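Intermedilysin (Streptococcus intermedius, PDB 5IMW) probably lyses host cells by binding cholesterol-containing membranes, oligomerising there and inserting a transmembrane pore. Local coordinates at residues R424-G429 with W438-S443; V379-L384 with L414-N419; L30-S35 with K50-I55; F252-K257 with K285-C290. One frame throughout, in Å; residues are numbered along the deposited sequence.

Contact 1 of 4, residues R424-G429 with W438-S443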
loop_
_atom_site.group_PDB
_atom_site.type_symbol
_atom_site.label_atom_id
_atom_site.label_comp_id
_atom_site.label_asym_id
_atom_site.label_seq_id
_atom_site.Cartn_x
_atom_site.Cartn_y
_atom_site.Cartn_z
ATOM N N ARG A 424 -15.425 33.515 -9.905
ATOM C CA ARG A 424 -15.304 34.649 -9.004
ATOM C C ARG A 424 -16.658 35.329 -8.859
ATOM O O ARG A 424 -17.449 35.382 -9.806
ATOM C CB ARG A 424 -14.270 35.656 -9.519
ATOM C CG ARG A 424 -12.903 35.057 -9.832
ATOM C CD ARG A 424 -12.147 35.944 -10.803
ATOM N NE ARG A 424 -12.166 37.341 -10.378
ATOM C CZ ARG A 424 -11.897 38.372 -11.173
ATOM N NH1 ARG A 424 -11.590 38.177 -12.449
ATOM N NH2 ARG A 424 -11.942 39.607 -10.691
ATOM N N VAL A 425 -16.922 35.849 -7.663
ATOM C CA VAL A 425 -18.188 36.499 -7.349
ATOM C C VAL A 425 -17.887 37.836 -6.689
ATOM O O VAL A 425 -17.438 37.876 -5.536
ATOM C CB VAL A 425 -19.068 35.638 -6.435
ATOM C CG1 VAL A 425 -20.367 36.360 -6.111
ATOM C CG2 VAL A 425 -19.355 34.293 -7.084
ATOM N N LYS A 426 -18.145 38.924 -7.406
ATOM C CA LYS A 426 -18.188 40.252 -6.815
ATOM C C LYS A 426 -19.648 40.652 -6.669
ATOM O O LYS A 426 -20.467 40.367 -7.549
ATOM C CB LYS A 426 -17.454 41.281 -7.678
ATOM C CG LYS A 426 -16.799 42.413 -6.893
ATOM C CD LYS A 426 -16.750 43.711 -7.704
ATOM C CE LYS A 426 -15.692 43.672 -8.798
ATOM N NZ LYS A 426 -16.271 43.819 -10.163
ATOM N N VAL A 427 -19.973 41.312 -5.563
ATOM C CA VAL A 427 -21.350 41.712 -5.287
ATOM C C VAL A 427 -21.319 42.957 -4.414
ATOM O O VAL A 427 -20.658 42.977 -3.372
ATOM C CB VAL A 427 -22.152 40.574 -4.616
ATOM C CG1 VAL A 427 -21.498 40.132 -3.334
ATOM C CG2 VAL A 427 -23.605 40.981 -4.381
ATOM N N LEU A 428 -22.020 44.002 -4.848
ATOM C CA LEU A 428 -22.021 45.268 -4.134
ATOM C C LEU A 428 -23.414 45.878 -4.190
ATOM O O LEU A 428 -24.207 45.594 -5.091
ATOM C CB LEU A 428 -20.990 46.252 -4.709
ATOM C CG LEU A 428 -19.923 45.707 -5.661
ATOM C CD1 LEU A 428 -20.476 45.571 -7.068
ATOM C CD2 LEU A 428 -18.688 46.600 -5.654
ATOM N N GLY A 429 -23.703 46.724 -3.203
ATOM C CA GLY A 429 -24.981 47.404 -3.128
ATOM C C GLY A 429 -24.849 48.910 -3.052
ATOM O O GLY A 429 -24.011 49.503 -3.739
ATOM N N TRP A 438 -21.120 52.731 -4.384
ATOM C CA TRP A 438 -21.247 51.282 -4.342
ATOM C C TRP A 438 -20.452 50.722 -3.168
ATOM O O TRP A 438 -19.426 51.284 -2.771
ATOM C CB TRP A 438 -20.761 50.666 -5.658
ATOM C CG TRP A 438 -21.372 51.319 -6.860
ATOM C CD1 TRP A 438 -20.822 52.305 -7.629
ATOM C CD2 TRP A 438 -22.658 51.042 -7.425
ATOM N NE1 TRP A 438 -21.685 52.655 -8.639
ATOM C CE2 TRP A 438 -22.820 51.894 -8.536
ATOM C CE3 TRP A 438 -23.689 50.155 -7.099
ATOM C CZ2 TRP A 438 -23.969 51.884 -9.324
ATOM C CZ3 TRP A 438 -24.830 50.147 -7.881
ATOM C CH2 TRP A 438 -24.960 51.004 -8.982
ATOM N N ARG A 439 -20.929 49.603 -2.615
ATOM C CA ARG A 439 -20.362 49.045 -1.394
ATOM C C ARG A 439 -20.433 47.522 -1.423
ATOM O O ARG A 439 -21.452 46.948 -1.816
ATOM C CB ARG A 439 -21.099 49.588 -0.166
ATOM C CG ARG A 439 -20.536 49.102 1.155
ATOM C CD ARG A 439 -20.917 50.026 2.297
ATOM N NE ARG A 439 -19.823 50.180 3.252
ATOM C CZ ARG A 439 -19.635 51.252 4.016
ATOM N NH1 ARG A 439 -20.460 52.288 3.943
ATOM N NH2 ARG A 439 -18.608 51.292 4.854
ATOM N N LEU A 440 -19.353 46.881 -0.972
ATOM C CA LEU A 440 -19.214 45.430 -1.025
ATOM C C LEU A 440 -20.014 44.774 0.099
ATOM O O LEU A 440 -20.114 45.320 1.202
ATOM C CB LEU A 440 -17.734 45.056 -0.909
ATOM C CG LEU A 440 -17.149 44.046 -1.898
ATOM C CD1 LEU A 440 -17.807 42.708 -1.718
ATOM C CD2 LEU A 440 -17.287 44.531 -3.337
ATOM N N ILE A 441 -20.569 43.588 -0.168
ATOM C CA ILE A 441 -21.304 42.872 0.874
ATOM C C ILE A 441 -20.813 41.435 0.937
ATOM O O ILE A 441 -21.113 40.707 1.890
ATOM C CB ILE A 441 -22.830 42.900 0.660
ATOM C CG1 ILE A 441 -23.261 43.910 -0.404
ATOM C CG2 ILE A 441 -23.546 43.226 1.968
ATOM C CD1 ILE A 441 -23.414 43.302 -1.770
ATOM N N TYR A 442 -20.033 41.023 -0.060
ATOM C CA TYR A 442 -19.527 39.661 -0.121
ATOM C C TYR A 442 -18.577 39.547 -1.295
ATOM O O TYR A 442 -18.739 40.213 -2.322
ATOM C CB TYR A 442 -20.659 38.630 -0.241
ATOM C CG TYR A 442 -20.218 37.179 -0.350
ATOM C CD1 TYR A 442 -19.871 36.627 -1.578
ATOM C CD2 TYR A 442 -20.194 36.352 0.766
ATOM C CE1 TYR A 442 -19.488 35.298 -1.684
ATOM C CE2 TYR A 442 -19.814 35.022 0.670
ATOM C CZ TYR A 442 -19.462 34.500 -0.558
ATOM O OH TYR A 442 -19.087 33.178 -0.654
ATOM N N SER A 443 -17.581 38.693 -1.113
ATOM C CA SER A 443 -16.587 38.431 -2.139
ATOM C C SER A 443 -15.953 37.069 -1.908
ATOM O O SER A 443 -15.535 36.762 -0.787
ATOM C CB SER A 443 -15.504 39.506 -2.134
ATOM O OG SER A 443 -14.575 39.244 -3.166
#
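The beta hairpin of strands 420-429 and 439-444, at the margin of one sheet of the C-terminal beta sandwich, brings G429 against R439 and V427 against I441. G429 and R439 form an antiparallel hydrogen-bonded pair. G429 N donates to R439 O at 2.7 Å, whereas the return bond from R439 N to G429 O is longer, 3.3 Å, and bent to 141°. Two residues further from the turn on each side, I441 N donates to V427 O at 3.3 Å. The chain turns a corner at I441, and its CD1 reaches back to V427 CG2, 3.5 Å away, the two side chains crossing near a right angle. V427 forks around this corner: CG2 takes I441, and CG1 meets Y442 CB at 3.5 Å, near the ring edge. L428 and L440 pack CD2 to CD2 at 3.4 Å on the sheet's other face, where K426 bends away to hydrogen-bond Y380. This is an antiparallel edge hairpin of the C-terminal beta sandwich found in cholesterol-dependent cytolysins.

Contact 2 of 4, residues V379-L384 with L414-N419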
loop_
_atom_site.group_PDB
_atom_site.type_symbol
_atom_site.label_atom_id
_atom_site.label_comp_id
_atom_site.label_asym_id
_atom_site.label_seq_id
_atom_site.Cartn_x
_atom_site.Cartn_y
_atom_site.Cartn_z
ATOM N N VAL A 379 -19.570 38.854 -11.946
ATOM C CA VAL A 379 -19.287 37.421 -11.891
ATOM C C VAL A 379 -18.492 37.039 -13.130
ATOM O O VAL A 379 -18.891 37.355 -14.255
ATOM C CB VAL A 379 -20.585 36.592 -11.792
ATOM C CG1 VAL A 379 -20.343 35.141 -12.181
ATOM C CG2 VAL A 379 -21.156 36.666 -10.378
ATOM N N TYR A 380 -17.371 36.352 -12.922
ATOM C CA TYR A 380 -16.499 35.943 -14.012
ATOM C C TYR A 380 -16.053 34.508 -13.775
ATOM O O TYR A 380 -16.158 33.975 -12.666
ATOM C CB TYR A 380 -15.272 36.860 -14.137
ATOM C CG TYR A 380 -15.521 38.300 -13.743
ATOM C CD1 TYR A 380 -15.548 38.680 -12.406
ATOM C CD2 TYR A 380 -15.710 39.281 -14.704
ATOM C CE1 TYR A 380 -15.770 39.993 -12.040
ATOM C CE2 TYR A 380 -15.930 40.599 -14.348
ATOM C CZ TYR A 380 -15.958 40.948 -13.013
ATOM O OH TYR A 380 -16.176 42.256 -12.646
ATOM N N TRP A 381 -15.550 33.886 -14.833
ATOM C CA TRP A 381 -15.047 32.518 -14.762
ATOM C C TRP A 381 -14.241 32.249 -16.029
ATOM O O TRP A 381 -14.045 33.137 -16.864
ATOM C CB TRP A 381 -16.190 31.516 -14.593
ATOM C CG TRP A 381 -17.040 31.352 -15.814
ATOM C CD1 TRP A 381 -16.833 30.483 -16.846
ATOM C CD2 TRP A 381 -18.239 32.069 -16.129
ATOM N NE1 TRP A 381 -17.826 30.616 -17.785
ATOM C CE2 TRP A 381 -18.701 31.584 -17.369
ATOM C CE3 TRP A 381 -18.966 33.075 -15.485
ATOM C CZ2 TRP A 381 -19.856 32.070 -17.976
ATOM C CZ3 TRP A 381 -20.111 33.556 -16.089
ATOM C CH2 TRP A 381 -20.545 33.053 -17.323
ATOM N N GLU A 382 -13.769 31.010 -16.163
ATOM C CA GLU A 382 -12.978 30.596 -17.312
ATOM C C GLU A 382 -13.447 29.225 -17.774
ATOM O O GLU A 382 -13.863 28.392 -16.965
ATOM C CB GLU A 382 -11.480 30.552 -16.980
ATOM C CG GLU A 382 -11.075 31.428 -15.800
ATOM C CD GLU A 382 -9.569 31.542 -15.639
ATOM O OE1 GLU A 382 -8.833 30.946 -16.455
ATOM O OE2 GLU A 382 -9.122 32.227 -14.695
ATOM N N GLU A 383 -13.374 28.997 -19.085
ATOM C CA GLU A 383 -13.841 27.759 -19.696
ATOM C C GLU A 383 -12.717 27.136 -20.510
ATOM O O GLU A 383 -12.065 27.823 -21.303
ATOM C CB GLU A 383 -15.063 28.017 -20.584
ATOM C CG GLU A 383 -16.300 28.471 -19.816
ATOM C CD GLU A 383 -17.435 28.915 -20.725
ATOM O OE1 GLU A 383 -17.285 28.823 -21.962
ATOM O OE2 GLU A 383 -18.479 29.356 -20.200
ATOM N N LEU A 384 -12.491 25.838 -20.312
ATOM C CA LEU A 384 -11.479 25.103 -21.059
ATOM C C LEU A 384 -12.094 24.535 -22.332
ATOM O O LEU A 384 -13.256 24.118 -22.343
ATOM C CB LEU A 384 -10.892 23.967 -20.216
ATOM C CG LEU A 384 -10.364 24.308 -18.822
ATOM C CD1 LEU A 384 -9.846 23.046 -18.163
ATOM C CD2 LEU A 384 -9.279 25.373 -18.881
ATOM N N LEU A 414 -27.578 30.514 -13.294
ATOM C CA LEU A 414 -26.468 30.303 -14.212
ATOM C C LEU A 414 -26.123 28.822 -14.213
ATOM O O LEU A 414 -25.906 28.235 -13.149
ATOM C CB LEU A 414 -25.250 31.126 -13.798
ATOM C CG LEU A 414 -25.521 32.603 -13.520
ATOM C CD1 LEU A 414 -24.899 33.037 -12.203
ATOM C CD2 LEU A 414 -24.998 33.446 -14.657
ATOM N N ARG A 415 -26.077 28.221 -15.398
ATOM C CA ARG A 415 -25.859 26.783 -15.534
ATOM C C ARG A 415 -24.510 26.562 -16.214
ATOM O O ARG A 415 -24.385 26.700 -17.434
ATOM C CB ARG A 415 -27.002 26.133 -16.310
ATOM C CG ARG A 415 -28.380 26.397 -15.701
ATOM C CD ARG A 415 -29.292 25.176 -15.766
ATOM N NE ARG A 415 -30.615 25.499 -16.290
ATOM C CZ ARG A 415 -31.567 24.601 -16.523
ATOM N NH1 ARG A 415 -31.346 23.315 -16.276
ATOM N NH2 ARG A 415 -32.740 24.987 -17.003
ATOM N N PHE A 416 -23.503 26.218 -15.415
ATOM C CA PHE A 416 -22.165 25.946 -15.917
ATOM C C PHE A 416 -22.007 24.467 -16.242
ATOM O O PHE A 416 -22.606 23.600 -15.600
ATOM C CB PHE A 416 -21.104 26.344 -14.887
ATOM C CG PHE A 416 -21.233 27.753 -14.383
ATOM C CD1 PHE A 416 -20.936 28.830 -15.200
ATOM C CD2 PHE A 416 -21.628 27.997 -13.079
ATOM C CE1 PHE A 416 -21.047 30.125 -14.730
ATOM C CE2 PHE A 416 -21.739 29.289 -12.602
ATOM C CZ PHE A 416 -21.449 30.354 -13.428
ATOM N N LYS A 417 -21.185 24.184 -17.248
ATOM C CA LYS A 417 -20.812 22.818 -17.570
ATOM C C LYS A 417 -19.529 22.450 -16.821
ATOM O O LYS A 417 -18.978 23.244 -16.054
ATOM C CB LYS A 417 -20.669 22.653 -19.083
ATOM C CG LYS A 417 -21.812 21.876 -19.719
ATOM C CD LYS A 417 -21.755 21.929 -21.238
ATOM C CE LYS A 417 -22.839 21.068 -21.871
ATOM N NZ LYS A 417 -22.531 20.725 -23.287
ATOM N N GLY A 418 -19.045 21.225 -17.039
ATOM C CA GLY A 418 -17.948 20.699 -16.240
ATOM C C GLY A 418 -16.598 21.326 -16.523
ATOM O O GLY A 418 -15.676 21.172 -15.713
ATOM N N ASN A 419 -16.455 22.032 -17.644
ATOM C CA ASN A 419 -15.169 22.624 -18.025
ATOM C C ASN A 419 -15.102 24.086 -17.582
ATOM O O ASN A 419 -14.957 25.007 -18.381
ATOM C CB ASN A 419 -14.945 22.492 -19.529
ATOM C CG ASN A 419 -16.220 22.655 -20.329
ATOM O OD1 ASN A 419 -16.592 21.776 -21.105
ATOM N ND2 ASN A 419 -16.907 23.772 -20.130
#
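L384 and N419 bring two chain segments within CA-CA 5.4 Å, running 41° apart, where strand 375-386 of the C-terminal beta sandwich meets the loop that crosses from strand 410-414 to strand 420-429. L384 N donates to N419 O at 3.2 Å, from above the carbonyl plane. The same oxygen receives a CA-H...O contact from E383 CA, so two successive residues of the strand close on one carbonyl. Further up the strand, W381 and F416 form an edge-to-face (T-shaped) pair with centroids 4.9 Å apart and ring planes at 69°. F416 CE1, the touching corner, sits over the centre of the six-membered ring of W381, 3.7 Å from W381 CE3. W381 CG lies between the backbone N and the carbonyl carbon (chi1 71°), which swings the indole toward the loop. V420, I423 and W399 touch W381, while L365 of the opposing sheet and L449 touch F416, so the aromatics bridge the two sheets. E383, its side chain extended along the ring edge, helps set the indole's rotation: W381 NE1 donates to E383 OE2 at 2.8 Å, the oxygen almost in the indole plane and the N-H on its anti side, tilted out of the carboxylate plane.

Contact 3 of 4, residues L30-S35 with K50-I55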
loop_
_atom_site.group_PDB
_atom_site.type_symbol
_atom_site.label_atom_id
_atom_site.label_comp_id
_atom_site.label_asym_id
_atom_site.label_seq_id
_atom_site.Cartn_x
_atom_site.Cartn_y
_atom_site.Cartn_z
ATOM N N LEU A 30 12.231 8.194 -14.046
ATOM C CA LEU A 30 11.702 8.863 -15.225
ATOM C C LEU A 30 11.702 10.372 -15.025
ATOM O O LEU A 30 11.649 10.865 -13.895
ATOM C CB LEU A 30 10.277 8.388 -15.531
ATOM C CG LEU A 30 9.990 6.893 -15.367
ATOM C CD1 LEU A 30 8.586 6.576 -15.862
ATOM C CD2 LEU A 30 11.014 6.037 -16.094
ATOM N N LYS A 31 11.771 11.104 -16.132
ATOM C CA LYS A 31 11.619 12.548 -16.071
ATOM C C LYS A 31 10.143 12.897 -15.924
ATOM O O LYS A 31 9.264 12.179 -16.409
ATOM C CB LYS A 31 12.192 13.222 -17.322
ATOM C CG LYS A 31 13.293 14.259 -17.069
ATOM C CD LYS A 31 12.924 15.308 -16.013
ATOM C CE LYS A 31 14.154 15.899 -15.351
ATOM N NZ LYS A 31 13.843 16.481 -14.015
ATOM N N ASN A 32 9.878 14.009 -15.239
ATOM C CA ASN A 32 8.506 14.443 -15.020
ATOM C C ASN A 32 7.738 14.437 -16.335
ATOM O O ASN A 32 8.272 14.800 -17.386
ATOM C CB ASN A 32 8.489 15.839 -14.396
ATOM C CG ASN A 32 9.272 15.905 -13.101
ATOM O OD1 ASN A 32 10.181 15.108 -12.871
ATOM N ND2 ASN A 32 8.919 16.853 -12.244
ATOM N N HIS A 33 6.472 13.995 -16.274
ATOM C CA HIS A 33 5.628 13.870 -17.457
ATOM C C HIS A 33 4.188 14.210 -17.067
ATOM O O HIS A 33 3.303 13.357 -17.027
ATOM C CB HIS A 33 5.719 12.469 -18.066
ATOM C CG HIS A 33 4.897 12.292 -19.305
ATOM N ND1 HIS A 33 3.531 12.110 -19.273
ATOM C CD2 HIS A 33 5.249 12.264 -20.612
ATOM C CE1 HIS A 33 3.077 11.981 -20.508
ATOM N NE2 HIS A 33 4.100 12.070 -21.339
ATOM N N SER A 34 3.952 15.481 -16.761
ATOM C CA SER A 34 2.596 15.957 -16.521
ATOM C C SER A 34 1.852 16.070 -17.844
ATOM O O SER A 34 2.299 16.766 -18.762
ATOM C CB SER A 34 2.626 17.302 -15.804
ATOM O OG SER A 34 3.074 17.150 -14.468
ATOM N N SER A 35 0.715 15.388 -17.938
ATOM C CA SER A 35 -0.058 15.341 -19.168
ATOM C C SER A 35 -1.535 15.244 -18.813
ATOM O O SER A 35 -1.900 14.908 -17.683
ATOM C CB SER A 35 0.379 14.163 -20.047
ATOM O OG SER A 35 -0.476 14.009 -21.165
ATOM N N LYS A 50 -2.260 11.943 -16.735
ATOM C CA LYS A 50 -1.127 11.041 -16.557
ATOM C C LYS A 50 0.052 11.836 -16.014
ATOM O O LYS A 50 0.488 12.808 -16.637
ATOM C CB LYS A 50 -0.747 10.360 -17.872
ATOM C CG LYS A 50 -1.769 9.354 -18.367
ATOM C CD LYS A 50 -1.318 8.689 -19.657
ATOM C CE LYS A 50 -2.208 7.508 -20.007
ATOM N NZ LYS A 50 -2.011 7.050 -21.409
ATOM N N LYS A 51 0.561 11.423 -14.861
ATOM C CA LYS A 51 1.667 12.088 -14.190
ATOM C C LYS A 51 2.809 11.104 -13.955
ATOM O O LYS A 51 2.709 9.911 -14.248
ATOM C CB LYS A 51 1.200 12.694 -12.865
ATOM C CG LYS A 51 0.628 14.090 -12.988
ATOM C CD LYS A 51 0.008 14.550 -11.677
ATOM C CE LYS A 51 0.403 15.981 -11.346
ATOM N NZ LYS A 51 -0.509 16.602 -10.340
ATOM N N LYS A 52 3.906 11.629 -13.421
ATOM C CA LYS A 52 5.057 10.834 -13.015
ATOM C C LYS A 52 5.104 10.825 -11.494
ATOM O O LYS A 52 5.188 11.887 -10.867
ATOM C CB LYS A 52 6.350 11.398 -13.605
ATOM C CG LYS A 52 7.639 10.807 -13.030
ATOM C CD LYS A 52 8.110 11.559 -11.786
ATOM C CE LYS A 52 9.554 11.243 -11.454
ATOM N NZ LYS A 52 9.894 11.635 -10.057
ATOM N N GLN A 53 5.044 9.633 -10.907
ATOM C CA GLN A 53 5.034 9.475 -9.462
ATOM C C GLN A 53 6.160 8.544 -9.043
ATOM O O GLN A 53 6.652 7.732 -9.832
ATOM C CB GLN A 53 3.690 8.925 -8.972
ATOM C CG GLN A 53 2.510 9.861 -9.196
ATOM C CD GLN A 53 2.437 10.968 -8.162
ATOM O OE1 GLN A 53 3.371 11.758 -8.011
ATOM N NE2 GLN A 53 1.325 11.027 -7.436
ATOM N N SER A 54 6.567 8.675 -7.783
ATOM C CA SER A 54 7.604 7.843 -7.196
ATOM C C SER A 54 7.071 7.184 -5.930
ATOM O O SER A 54 6.285 7.784 -5.191
ATOM C CB SER A 54 8.860 8.667 -6.881
ATOM O OG SER A 54 8.643 9.547 -5.793
ATOM N N ILE A 55 7.497 5.946 -5.691
ATOM C CA ILE A 55 7.084 5.176 -4.525
ATOM C C ILE A 55 8.331 4.696 -3.798
ATOM O O ILE A 55 9.292 4.246 -4.430
ATOM C CB ILE A 55 6.185 3.982 -4.915
ATOM C CG1 ILE A 55 5.876 3.124 -3.688
ATOM C CG2 ILE A 55 6.845 3.140 -6.002
ATOM C CD1 ILE A 55 4.826 2.071 -3.931
#
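S35 and K50 join the loop after strand 24-26 to strand 44-59, an outer strand of the three-stranded mixed sheet that links the pore-forming part of the toxin to the C-terminal sandwich. The polar contacts are backbone bonds at one end: S35 N donates to K50 O at 2.9 Å, and K50 N returns a bond to S35 O at 3.1 Å. Both are bent, to 131° and 136°, so this antiparallel pairing is a loose one. A CA-H...O contact from K51 CA to H33 O, 3.5 Å, continues along the same line. Packing is left mainly to K52, which spans the loop from N32 to L30. Its chi1 of 169° sends the chain away from its own N-H toward the loop, and a bend at chi2 lays the aliphatic part along it. K52 CB lies 4.0 Å from N32 CA and 3.7 Å from H33 N. D351 of the neighbouring strand receives a hydrogen bond from L30 N and a long, weak ion pair from K52 NZ. K52 CE ends in front of the L30 carbonyl, 3.2 Å from L30 O.

Contact 4 of 4, residues F252-K257 with K285-C290. Unlike the reference sequence in segment 285-290: C290 (reference Thr).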
loop_
_atom_site.group_PDB
_atom_site.type_symbol
_atom_site.label_atom_id
_atom_site.label_comp_id
_atom_site.label_asym_id
_atom_site.label_seq_id
_atom_site.Cartn_x
_atom_site.Cartn_y
_atom_site.Cartn_z
ATOM N N PHE A 252 -8.722 -6.372 -7.062
ATOM C CA PHE A 252 -10.046 -5.783 -7.219
ATOM C C PHE A 252 -10.074 -4.988 -8.517
ATOM O O PHE A 252 -9.206 -4.139 -8.742
ATOM C CB PHE A 252 -10.396 -4.872 -6.036
ATOM C CG PHE A 252 -10.284 -5.541 -4.695
ATOM C CD1 PHE A 252 -11.310 -6.339 -4.220
ATOM C CD2 PHE A 252 -9.156 -5.371 -3.905
ATOM C CE1 PHE A 252 -11.216 -6.958 -2.988
ATOM C CE2 PHE A 252 -9.057 -5.987 -2.669
ATOM C CZ PHE A 252 -10.088 -6.780 -2.212
ATOM N N GLU A 253 -11.066 -5.262 -9.364
ATOM C CA GLU A 253 -11.225 -4.586 -10.649
ATOM C C GLU A 253 -12.549 -3.831 -10.631
ATOM O O GLU A 253 -13.619 -4.450 -10.620
ATOM C CB GLU A 253 -11.176 -5.583 -11.809
ATOM C CG GLU A 253 -9.802 -6.180 -12.057
ATOM C CD GLU A 253 -9.779 -7.106 -13.260
ATOM O OE1 GLU A 253 -10.828 -7.710 -13.569
ATOM O OE2 GLU A 253 -8.713 -7.223 -13.901
ATOM N N THR A 254 -12.477 -2.501 -10.642
ATOM C CA THR A 254 -13.644 -1.644 -10.495
ATOM C C THR A 254 -13.760 -0.698 -11.685
ATOM O O THR A 254 -12.767 -0.385 -12.349
ATOM C CB THR A 254 -13.567 -0.828 -9.193
ATOM O OG1 THR A 254 -13.084 -1.663 -8.132
ATOM C CG2 THR A 254 -14.934 -0.281 -8.811
ATOM N N THR A 255 -14.991 -0.247 -11.950
ATOM C CA THR A 255 -15.256 0.744 -12.987
ATOM C C THR A 255 -15.631 2.112 -12.435
ATOM O O THR A 255 -15.491 3.107 -13.153
ATOM C CB THR A 255 -16.381 0.268 -13.918
ATOM O OG1 THR A 255 -17.571 0.023 -13.159
ATOM C CG2 THR A 255 -15.976 -1.008 -14.650
ATOM N N SER A 256 -16.101 2.186 -11.192
ATOM C CA SER A 256 -16.411 3.466 -10.572
ATOM C C SER A 256 -15.149 4.311 -10.417
ATOM O O SER A 256 -14.024 3.802 -10.376
ATOM C CB SER A 256 -17.061 3.254 -9.206
ATOM O OG SER A 256 -17.122 4.469 -8.480
ATOM N N LYS A 257 -15.351 5.628 -10.323
ATOM C CA LYS A 257 -14.259 6.587 -10.218
ATOM C C LYS A 257 -14.202 7.257 -8.848
ATOM O O LYS A 257 -13.604 8.329 -8.710
ATOM C CB LYS A 257 -14.377 7.648 -11.314
ATOM C CG LYS A 257 -14.597 7.086 -12.710
ATOM C CD LYS A 257 -13.667 5.916 -12.989
ATOM C CE LYS A 257 -13.401 5.734 -14.467
ATOM N NZ LYS A 257 -12.179 4.918 -14.682
ATOM N N LYS A 285 -21.263 -1.924 -3.840
ATOM C CA LYS A 285 -20.493 -2.103 -5.067
ATOM C C LYS A 285 -20.418 -3.574 -5.459
ATOM O O LYS A 285 -20.064 -4.419 -4.631
ATOM C CB LYS A 285 -19.078 -1.546 -4.895
ATOM C CG LYS A 285 -18.526 -0.844 -6.115
ATOM C CD LYS A 285 -18.071 -1.818 -7.184
ATOM C CE LYS A 285 -18.923 -1.735 -8.441
ATOM N NZ LYS A 285 -18.219 -2.249 -9.645
ATOM N N ASN A 286 -20.749 -3.889 -6.712
ATOM C CA ASN A 286 -20.609 -5.236 -7.263
ATOM C C ASN A 286 -19.436 -5.244 -8.239
ATOM O O ASN A 286 -19.519 -4.659 -9.324
ATOM C CB ASN A 286 -21.899 -5.682 -7.949
ATOM C CG ASN A 286 -23.006 -5.983 -6.960
ATOM O OD1 ASN A 286 -23.025 -5.452 -5.851
ATOM N ND2 ASN A 286 -23.931 -6.847 -7.356
ATOM N N THR A 287 -18.353 -5.912 -7.855
ATOM C CA THR A 287 -17.136 -6.009 -8.650
ATOM C C THR A 287 -16.827 -7.470 -8.962
ATOM O O THR A 287 -17.550 -8.387 -8.564
ATOM C CB THR A 287 -15.954 -5.367 -7.914
ATOM O OG1 THR A 287 -16.256 -5.272 -6.516
ATOM C CG2 THR A 287 -15.650 -3.979 -8.467
ATOM N N LYS A 288 -15.736 -7.674 -9.697
ATOM C CA LYS A 288 -15.155 -8.988 -9.923
ATOM C C LYS A 288 -13.892 -9.129 -9.081
ATOM O O LYS A 288 -13.144 -8.164 -8.894
ATOM C CB LYS A 288 -14.823 -9.203 -11.404
ATOM C CG LYS A 288 -15.989 -9.694 -12.254
ATOM C CD LYS A 288 -17.226 -8.828 -12.090
ATOM C CE LYS A 288 -18.321 -9.232 -13.067
ATOM N NZ LYS A 288 -18.709 -10.663 -12.919
ATOM N N ILE A 289 -13.662 -10.336 -8.566
ATOM C CA ILE A 289 -12.541 -10.602 -7.672
ATOM C C ILE A 289 -11.752 -11.792 -8.200
ATOM O O ILE A 289 -12.305 -12.702 -8.828
ATOM C CB ILE A 289 -13.001 -10.878 -6.219
ATOM C CG1 ILE A 289 -13.987 -9.804 -5.729
ATOM C CG2 ILE A 289 -11.782 -11.005 -5.300
ATOM C CD1 ILE A 289 -13.478 -8.916 -4.621
ATOM N N CYS A 290 -10.447 -11.778 -7.937
ATOM C CA CYS A 290 -9.585 -12.922 -8.198
ATOM C C CYS A 290 -8.490 -12.931 -7.143
ATOM O O CYS A 290 -7.858 -11.899 -6.898
ATOM C CB CYS A 290 -8.978 -12.859 -9.602
ATOM S SG CYS A 290 -8.722 -14.469 -10.406
#
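This is a strand-to-strand contact inside the five-stranded antiparallel sheet of the pore-forming region, where F252 and E253 of strand 246-254 face I289 and K288 of strand 288-294. The axes of 252-254 and 288-290 approach to 5.6 Å with their directions 159° apart. E253 and K288 stand in a hydrogen-bonded register, yet E253 N to K288 O measures 3.6 Å, too long to count as a bond; next to this pair, C290 and K251 are joined by a backbone hydrogen bond. F252 and I289 lie side by side on the face covered by helix 310-318, whose L312 touches both. I289 CD1 comes to the edge of the phenyl ring, near its plane, 3.4 Å from F252 CD1. Toward the strand end, T287 CG2 fits against E253 O and lies 3.5 Å from T254 OG1. T254 CG2 meets K285 CD at 3.9 Å, and that lysine bends back so that its NZ donates to its neighbour N286 O at 2.8 Å. At the end of the segment, C290, which replaces the Thr of the reference sequence, forms a disulfide with C305, tying strand 288-294 to the short strand 304-305. That cross-link is consistent with a toxin locked before the edge strand can move aside, as it does when cholesterol-dependent cytolysins oligomerise; the arrangement is that of their central sheet in the soluble form.

Overall arrangement
From the N terminus the four contacts follow one another in series, none enclosing or crossing another. Contact 3 comes first, closing a short loop that returns along strand 44-59 of the three-stranded sheet. Contact 4 closes a longer loop, with a helix inside it, between neighbouring strands of the five-stranded sheet; its centre lies about 26 Å from that of contact 3. The chain then enters the C-terminal sandwich, where contact 2 spans 29 residues to hold a crossing loop against strand 375-386. Contact 1 ends the series as a hairpin between strands 420-429 and 439-444. Contacts 1 and 2 touch directly through neighbouring strands 420-429 and 375-386, whereas contacts 3 and 4 stay apart from them.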